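Local atomic coordinates of small heat shock protein hsp20 family (Sulfolobus solfataricus, PDB entry 4RZK), a protein that probably binds unfolded proteins as a small heat shock chaperone of the Hsp20 family, represented here by its alpha-crystallin domain. Residues I47-K50 with Q55-K58. Residues are numbered along the deposited sequence; the frame is centred on the assembly and turned at random.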
loop_
_atom_site.group_PDB
_atom_site.type_symbol
_atom_site.label_atom_id
_atom_site.label_comp_id
_atom_site.label_asym_id
_atom_site.label_seq_id
_atom_site.Cartn_x
_atom_site.Cartn_y
_atom_site.Cartn_z
ATOM N N ILE A 47 -14.765 1.914 -5.558
ATOM C CA ILE A 47 -13.431 2.487 -5.724
ATOM C C ILE A 47 -12.641 1.898 -6.888
ATOM O O ILE A 47 -12.480 0.699 -6.990
ATOM C CB ILE A 47 -12.591 2.279 -4.459
ATOM C CG1 ILE A 47 -13.180 3.033 -3.284
ATOM C CG2 ILE A 47 -11.170 2.732 -4.688
ATOM C CD1 ILE A 47 -12.786 2.444 -1.958
ATOM N N THR A 48 -12.134 2.764 -7.754
ATOM C CA THR A 48 -11.349 2.350 -8.900
ATOM C C THR A 48 -9.988 3.007 -8.905
ATOM O O THR A 48 -9.904 4.213 -8.894
ATOM C CB THR A 48 -12.027 2.817 -10.182
ATOM O OG1 THR A 48 -12.964 1.837 -10.612
ATOM C CG2 THR A 48 -11.011 3.010 -11.249
ATOM N N ALA A 49 -8.924 2.223 -8.957
ATOM C CA ALA A 49 -7.582 2.772 -9.042
ATOM C C ALA A 49 -6.790 2.160 -10.176
ATOM O O ALA A 49 -6.709 0.958 -10.286
ATOM C CB ALA A 49 -6.856 2.574 -7.733
ATOM N N LYS A 50 -6.211 2.995 -11.027
ATOM C CA LYS A 50 -5.471 2.518 -12.191
ATOM C C LYS A 50 -4.076 3.107 -12.358
ATOM O O LYS A 50 -3.876 4.299 -12.260
ATOM C CB LYS A 50 -6.271 2.776 -13.461
ATOM C CG LYS A 50 -6.678 1.524 -14.203
ATOM C CD LYS A 50 -8.126 1.616 -14.640
ATOM C CE LYS A 50 -8.876 0.343 -14.314
ATOM N NZ LYS A 50 -8.543 -0.734 -15.281
ATOM N N GLN A 55 -3.544 -2.294 -10.916
ATOM C CA GLN A 55 -4.917 -1.835 -11.051
ATOM C C GLN A 55 -5.859 -2.435 -9.998
ATOM O O GLN A 55 -5.811 -3.618 -9.752
ATOM C CB GLN A 55 -5.422 -2.061 -12.481
ATOM C CG GLN A 55 -4.993 -3.361 -13.147
ATOM C CD GLN A 55 -3.587 -3.331 -13.689
ATOM O OE1 GLN A 55 -3.205 -2.418 -14.397
ATOM N NE2 GLN A 55 -2.812 -4.340 -13.356
ATOM N N TYR A 56 -6.689 -1.610 -9.372
ATOM C CA TYR A 56 -7.584 -2.080 -8.324
ATOM C C TYR A 56 -9.023 -1.693 -8.575
ATOM O O TYR A 56 -9.293 -0.633 -9.091
ATOM C CB TYR A 56 -7.204 -1.513 -6.962
ATOM C CG TYR A 56 -5.751 -1.551 -6.580
ATOM C CD1 TYR A 56 -5.292 -2.456 -5.654
ATOM C CD2 TYR A 56 -4.855 -0.649 -7.101
ATOM C CE1 TYR A 56 -3.970 -2.483 -5.283
ATOM C CE2 TYR A 56 -3.537 -0.670 -6.731
ATOM C CZ TYR A 56 -3.103 -1.591 -5.823
ATOM O OH TYR A 56 -1.789 -1.617 -5.445
ATOM N N TYR A 57 -9.935 -2.576 -8.201
ATOM C CA TYR A 57 -11.347 -2.266 -8.125
ATOM C C TYR A 57 -11.921 -2.877 -6.867
ATOM O O TYR A 57 -11.657 -4.019 -6.567
ATOM C CB TYR A 57 -12.074 -2.792 -9.357
ATOM C CG TYR A 57 -13.568 -2.643 -9.333
ATOM C CD1 TYR A 57 -14.189 -1.576 -9.949
ATOM C CD2 TYR A 57 -14.361 -3.583 -8.718
ATOM C CE1 TYR A 57 -15.561 -1.445 -9.935
ATOM C CE2 TYR A 57 -15.727 -3.456 -8.699
ATOM C CZ TYR A 57 -16.317 -2.387 -9.309
ATOM O OH TYR A 57 -17.673 -2.276 -9.280
ATOM N N LYS A 58 -12.707 -2.114 -6.126
ATOM C CA LYS A 58 -13.400 -2.652 -4.971
ATOM C C LYS A 58 -14.792 -2.080 -4.859
ATOM O O LYS A 58 -15.019 -0.936 -5.187
ATOM C CB LYS A 58 -12.630 -2.356 -3.693
ATOM C CG LYS A 58 -13.344 -2.787 -2.433
ATOM C CD LYS A 58 -13.071 -4.239 -2.114
ATOM C CE LYS A 58 -13.032 -4.481 -0.622
ATOM N NZ LYS A 58 -13.503 -5.840 -0.279
#
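I47 and A49 exchange backbone hydrogen bonds with K58 and Y56, joining strands 44-50 and 55-61 as an antiparallel hairpin; the two short segments run 177° apart in direction. I47 N gives its hydrogen to K58 O at 2.9 Å, and K58 N returns one to I47 O at 3.0 Å. The second pair of bonds links A49 N to Y56 O at 2.9 Å and Y56 N to A49 O at 2.7 Å. Between and beyond these pairs, T48 faces Y57 and K50 faces Q55 at non-hydrogen-bonded positions. At the T48-Y57 position, Y57 CA approaches I47 O at 3.4 Å in a CA-H...O contact, beside the bond from K58 N.

Side chains part onto two faces. On the face of I47, A49, Y56 and K58, the methyl CB of A49 meets the tyrosine ring obliquely, 3.8 Å from Y56 CD2. The ring stands here because Y56 CG lies anti to its carbonyl carbon (chi1 -46°); its hydroxyl reaches on to the carbonyl of P27, and V26 and V29 of that loop touch the Y56 side chain. The other face carries T48, K50, Q55 and Y57: OG1 of T48 lies at the ring edge, near the ring plane, 3.7 Å from Y57 CD1. Farther along it, K50 CG lies 4.2 Å from Q55 CB, the two side chains crossing at a slant.

Outward-facing backbone groups of T48 and K50 bond to K35 and D33, and those of Q55 and Y57 to R7, placing the hairpin inside the beta-sheet of the alpha-crystallin domain. Main-chain bonding thus sets the register, while the buried A49-Y56 contact joins the two strands on one face, and the Y56 hydroxyl, bonded to P27 O, ties that face to the loop.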